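Local coordinates for alcohol dehydrogenase, zinc-containing (Streptococcus pneumoniae serotype 2, PDB 5YLN), which probably catalyses the NAD-dependent oxidation of alcohols, as expected of a zinc-containing alcohol dehydrogenase that binds two zinc ions per chain, at residues A[86-91]-A[128-133]; A[186-191]-A[210-215]. One frame throughout, in Å; residues are numbered along the deposited sequence.

How the contacts relate
Both contacts are buried, and neither has a hydrogen bond between its segments, yet they lie in different parts of the fold, on opposite sides of the chain's centre, with their own centres about 28 Å apart and their nearest atoms about 12 Å apart. Contact 1 belongs to the GroES-like part, where two strand ends that are not sheet neighbours meet through branched aliphatic side chains, nearer the zinc sites, though touching neither. Contact 2 belongs to the Rossmann-type part, away from those sites, and joins two helices through leucines, an alanine and a phenylalanine. The first is the smaller, burying 102 Å² against 197 Å², and the second adds an aromatic ring and backbone carbonyl oxygens to the aliphatic packing.

Contact 1: A[86-91]-A[128-133]; sequences VLISCV and LRVPHA
Ile88 and Val130 bring the backbones of 86-91 and 128-133 to their closest approach, with CA atoms 8.2 Å apart and no hydrogen bond between the segments. In the GroES-like fold, strand 85-88 and the end of strand 127-129, with the residue after it, face each other through side chains and are not paired directly: strand 85-88 pairs with 66-72 and 137-139, whereas strand 127-129 pairs with 33-39. Ile88 carries one side of the contact with its CG2 methyl, which stands anti to the backbone N. Ile88 CG2 meets Leu128 CD2 at 4.1 Å, the two side chains reaching toward each other tip to tip. Val130 adds its own methyl, with CG2 lying 4.3 Å from the same Ile88 CG2, so a single branch of the isoleucine serves both partners. All three residues are buried, and Val34 and Leu137, from strands 33-39 and 137-139, extend the apolar cluster around them. Leu128 also lies in the neighbourhood of the zinc ligand His64, their side chains about 8 Å apart. Just past the strand, Ser89 turns the chain in an ST turn: its OG accepts a nearly straight hydrogen bond from Val91 N, 3.1 Å long with an N-H...O angle of 169°.

Contact 2: A[186-191]-A[210-215]; sequences AALLTA and ETALSF
Leu188 reaches from helix 182-191 to the last turn of helix 206-214. From CB, which the helix directs toward the other segment, the chain runs to CG, placed anti to the backbone N (chi1 174°); the second torsion (chi2 60° to CD1) then leaves CD2 roughly anti to CA, as the extended tip between Ala212 and Phe215. Leu188 CD2 touches three atoms there: Ala212 O at 3.4 Å, Phe215 CB at 3.7 Å and Ala212 CB at 4.0 Å. Leu199 and Met201 of strand 198-203 also pack on this leucine.

Leu189, one residue on, approaches the Phe215 ring obliquely. Leu189 CG and Leu189 CD2 both come up to the ring atom Phe215 CD2, Leu189 CD2 at 3.9 Å, while Leu189 CD2 also lies 3.8 Å from Phe215 O. Lys318 makes a cation-pi contact with the same ring, and Leu185 adds a further apolar neighbour. No hydrogen bond links the two segments directly, but Gln192 NE2 bonds to both Leu188 O and Phe215 O and so ties the two backbones together. Helix 182-191, strand 198-203 and helix 206-214 follow one another along the chain, and the two helices pack together beside the parallel sheet, an arrangement typical of the Rossmann-type nucleotide-binding fold.

Contact 1: A[86-91]-A[128-133]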
loop_
_atom_site.group_PDB
_atom_site.type_symbol
_atom_site.label_atom_id
_atom_site.label_comp_id
_atom_site.label_asym_id
_atom_site.label_seq_id
_atom_site.Cartn_x
_atom_site.Cartn_y
_atom_site.Cartn_z
ATOM N N VAL A 86 20.473 17.592 -24.161
ATOM C CA VAL A 86 19.811 16.484 -23.473
ATOM C C VAL A 86 19.326 16.869 -22.076
ATOM O O VAL A 86 19.824 17.807 -21.445
ATOM C CB VAL A 86 20.723 15.231 -23.405
ATOM C CG1 VAL A 86 20.966 14.657 -24.819
ATOM C CG2 VAL A 86 22.022 15.545 -22.698
ATOM N N LEU A 87 18.302 16.151 -21.628
ATOM C CA LEU A 87 17.816 16.196 -20.259
ATOM C C LEU A 87 18.524 15.146 -19.413
ATOM O O LEU A 87 18.785 14.029 -19.871
ATOM C CB LEU A 87 16.306 15.959 -20.222
ATOM C CG LEU A 87 15.704 15.508 -18.885
ATOM C CD1 LEU A 87 15.333 16.676 -17.973
ATOM C CD2 LEU A 87 14.522 14.561 -19.105
ATOM N N ILE A 88 18.827 15.506 -18.167
ATOM C CA ILE A 88 19.469 14.601 -17.221
ATOM C C ILE A 88 18.462 14.286 -16.124
ATOM O O ILE A 88 17.994 15.190 -15.414
ATOM C CB ILE A 88 20.756 15.187 -16.624
ATOM C CG1 ILE A 88 21.606 15.869 -17.708
ATOM C CG2 ILE A 88 21.556 14.087 -15.935
ATOM C CD1 ILE A 88 21.947 17.293 -17.390
ATOM N N SER A 89 18.142 13.001 -15.987
ATOM C CA SER A 89 17.280 12.540 -14.909
ATOM C C SER A 89 17.993 12.633 -13.563
ATOM O O SER A 89 19.217 12.521 -13.475
ATOM C CB SER A 89 16.840 11.089 -15.183
ATOM O OG SER A 89 16.290 10.498 -14.032
ATOM N N CYS A 90 17.213 12.835 -12.500
ATOM C CA CYS A 90 17.804 12.861 -11.166
ATOM C C CYS A 90 18.300 11.492 -10.717
ATOM O O CYS A 90 19.050 11.411 -9.738
ATOM C CB CYS A 90 16.801 13.420 -10.146
ATOM S SG CYS A 90 15.281 12.437 -9.934
ATOM N N VAL A 91 17.936 10.427 -11.429
ATOM C CA VAL A 91 18.244 9.054 -11.051
ATOM C C VAL A 91 19.138 8.431 -12.116
ATOM O O VAL A 91 18.829 8.514 -13.308
ATOM C CB VAL A 91 16.947 8.235 -10.884
ATOM C CG1 VAL A 91 17.247 6.746 -10.928
ATOM C CG2 VAL A 91 16.236 8.624 -9.579
ATOM N N LEU A 128 29.077 18.323 -15.380
ATOM C CA LEU A 128 28.566 17.209 -14.599
ATOM C C LEU A 128 29.079 15.903 -15.188
ATOM O O LEU A 128 28.935 15.667 -16.388
ATOM C CB LEU A 128 27.033 17.232 -14.594
ATOM C CG LEU A 128 26.302 15.998 -14.057
ATOM C CD1 LEU A 128 26.453 15.925 -12.540
ATOM C CD2 LEU A 128 24.836 16.042 -14.468
ATOM N N ARG A 129 29.660 15.049 -14.352
ATOM C CA ARG A 129 29.888 13.672 -14.754
ATOM C C ARG A 129 28.580 12.905 -14.612
ATOM O O ARG A 129 27.961 12.906 -13.539
ATOM C CB ARG A 129 30.985 13.011 -13.922
ATOM C CG ARG A 129 30.920 11.496 -14.041
ATOM C CD ARG A 129 32.040 10.777 -13.333
ATOM N NE ARG A 129 31.874 9.339 -13.542
ATOM C CZ ARG A 129 31.390 8.500 -12.632
ATOM N NH1 ARG A 129 31.044 8.951 -11.425
ATOM N NH2 ARG A 129 31.242 7.211 -12.929
ATOM N N VAL A 130 28.150 12.261 -15.690
ATOM C CA VAL A 130 26.899 11.511 -15.702
ATOM C C VAL A 130 27.231 10.026 -15.838
ATOM O O VAL A 130 27.624 9.581 -16.924
ATOM C CB VAL A 130 25.992 11.975 -16.842
ATOM C CG1 VAL A 130 24.706 11.171 -16.846
ATOM C CG2 VAL A 130 25.746 13.451 -16.721
ATOM N N PRO A 131 27.073 9.217 -14.785
ATOM C CA PRO A 131 27.231 7.761 -14.947
ATOM C C PRO A 131 26.096 7.187 -15.785
ATOM O O PRO A 131 24.994 7.734 -15.812
ATOM C CB PRO A 131 27.175 7.221 -13.512
ATOM C CG PRO A 131 27.172 8.445 -12.599
ATOM C CD PRO A 131 26.622 9.574 -13.432
ATOM N N HIS A 132 26.394 6.092 -16.493
ATOM C CA HIS A 132 25.413 5.364 -17.310
ATOM C C HIS A 132 24.633 6.295 -18.227
ATOM O O HIS A 132 23.399 6.337 -18.207
ATOM C CB HIS A 132 24.458 4.574 -16.427
ATOM C CG HIS A 132 25.149 3.617 -15.512
ATOM N ND1 HIS A 132 25.981 2.620 -15.973
ATOM C CD2 HIS A 132 25.152 3.518 -14.160
ATOM C CE1 HIS A 132 26.465 1.945 -14.944
ATOM N NE2 HIS A 132 25.972 2.467 -13.834
ATOM N N ALA A 133 25.374 7.047 -19.046
ATOM C CA ALA A 133 24.775 8.125 -19.830
ATOM C C ALA A 133 23.675 7.614 -20.749
ATOM O O ALA A 133 22.660 8.292 -20.946
ATOM C CB ALA A 133 25.848 8.846 -20.643
#

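Contact 2: A[186-191]-A[210-215]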
loop_
_atom_site.group_PDB
_atom_site.type_symbol
_atom_site.label_atom_id
_atom_site.label_comp_id
_atom_site.label_asym_id
_atom_site.label_seq_id
_atom_site.Cartn_x
_atom_site.Cartn_y
_atom_site.Cartn_z
ATOM N N ALA A 186 3.105 19.866 -8.708
ATOM C CA ALA A 186 3.509 18.955 -9.771
ATOM C C ALA A 186 2.574 17.750 -9.854
ATOM O O ALA A 186 2.201 17.313 -10.952
ATOM C CB ALA A 186 4.951 18.508 -9.545
ATOM N N ALA A 187 2.189 17.203 -8.699
ATOM C CA ALA A 187 1.200 16.127 -8.666
ATOM C C ALA A 187 -0.158 16.602 -9.175
ATOM O O ALA A 187 -0.889 15.842 -9.827
ATOM C CB ALA A 187 1.070 15.596 -7.241
ATOM N N LEU A 188 -0.527 17.841 -8.841
ATOM C CA LEU A 188 -1.776 18.415 -9.315
ATOM C C LEU A 188 -1.818 18.465 -10.842
ATOM O O LEU A 188 -2.838 18.126 -11.456
ATOM C CB LEU A 188 -1.943 19.810 -8.727
ATOM C CG LEU A 188 -3.127 20.648 -9.211
ATOM C CD1 LEU A 188 -4.471 19.962 -8.911
ATOM C CD2 LEU A 188 -3.070 22.038 -8.561
ATOM N N LEU A 189 -0.715 18.879 -11.473
ATOM C CA LEU A 189 -0.697 18.976 -12.931
ATOM C C LEU A 189 -0.834 17.601 -13.578
ATOM O O LEU A 189 -1.591 17.429 -14.537
ATOM C CB LEU A 189 0.585 19.653 -13.414
ATOM C CG LEU A 189 0.699 21.133 -13.037
ATOM C CD1 LEU A 189 2.051 21.655 -13.436
ATOM C CD2 LEU A 189 -0.404 21.941 -13.686
ATOM N N THR A 190 -0.076 16.623 -13.096
ATOM C CA THR A 190 -0.101 15.320 -13.742
ATOM C C THR A 190 -1.323 14.494 -13.361
ATOM O O THR A 190 -1.695 13.597 -14.123
ATOM C CB THR A 190 1.184 14.543 -13.434
ATOM O OG1 THR A 190 1.297 14.311 -12.022
ATOM C CG2 THR A 190 2.400 15.325 -13.921
ATOM N N ALA A 191 -1.960 14.774 -12.214
ATOM C CA ALA A 191 -3.202 14.077 -11.888
ATOM C C ALA A 191 -4.288 14.396 -12.897
ATOM O O ALA A 191 -5.238 13.623 -13.047
ATOM C CB ALA A 191 -3.711 14.435 -10.487
ATOM N N GLU A 210 -4.654 29.449 -3.730
ATOM C CA GLU A 210 -5.099 30.216 -4.890
ATOM C C GLU A 210 -4.320 29.830 -6.140
ATOM O O GLU A 210 -4.897 29.698 -7.222
ATOM C CB GLU A 210 -4.966 31.717 -4.622
ATOM C CG GLU A 210 -6.167 32.325 -3.924
ATOM C CD GLU A 210 -7.450 32.193 -4.741
ATOM O OE1 GLU A 210 -7.502 32.707 -5.886
ATOM O OE2 GLU A 210 -8.410 31.573 -4.236
ATOM N N THR A 211 -3.006 29.650 -6.014
ATOM C CA THR A 211 -2.226 29.169 -7.151
ATOM C C THR A 211 -2.694 27.772 -7.574
ATOM O O THR A 211 -2.734 27.455 -8.767
ATOM C CB THR A 211 -0.734 29.170 -6.794
ATOM O OG1 THR A 211 -0.306 30.501 -6.470
ATOM C CG2 THR A 211 0.112 28.642 -7.956
ATOM N N ALA A 212 -3.074 26.930 -6.607
ATOM C CA ALA A 212 -3.514 25.577 -6.943
ATOM C C ALA A 212 -4.766 25.609 -7.815
ATOM O O ALA A 212 -4.860 24.887 -8.814
ATOM C CB ALA A 212 -3.763 24.772 -5.668
ATOM N N LEU A 213 -5.737 26.451 -7.453
ATOM C CA LEU A 213 -6.908 26.644 -8.303
ATOM C C LEU A 213 -6.505 27.126 -9.691
ATOM O O LEU A 213 -7.072 26.680 -10.695
ATOM C CB LEU A 213 -7.878 27.627 -7.649
ATOM C CG LEU A 213 -8.499 27.214 -6.303
ATOM C CD1 LEU A 213 -9.421 28.313 -5.768
ATOM C CD2 LEU A 213 -9.254 25.913 -6.417
ATOM N N SER A 214 -5.507 28.016 -9.771
ATOM C CA SER A 214 -4.989 28.433 -11.072
ATOM C C SER A 214 -4.469 27.249 -11.870
ATOM O O SER A 214 -4.564 27.235 -13.102
ATOM C CB SER A 214 -3.856 29.454 -10.912
ATOM O OG SER A 214 -4.367 30.759 -10.866
ATOM N N PHE A 215 -3.855 26.282 -11.196
ATOM C CA PHE A 215 -3.272 25.139 -11.884
ATOM C C PHE A 215 -4.293 24.046 -12.209
ATOM O O PHE A 215 -3.919 23.023 -12.797
ATOM C CB PHE A 215 -2.134 24.538 -11.054
ATOM C CG PHE A 215 -0.840 25.285 -11.148
ATOM C CD1 PHE A 215 -0.815 26.651 -11.407
ATOM C CD2 PHE A 215 0.365 24.619 -10.977
ATOM C CE1 PHE A 215 0.397 27.340 -11.483
ATOM C CE2 PHE A 215 1.583 25.308 -11.051
ATOM C CZ PHE A 215 1.592 26.671 -11.306
#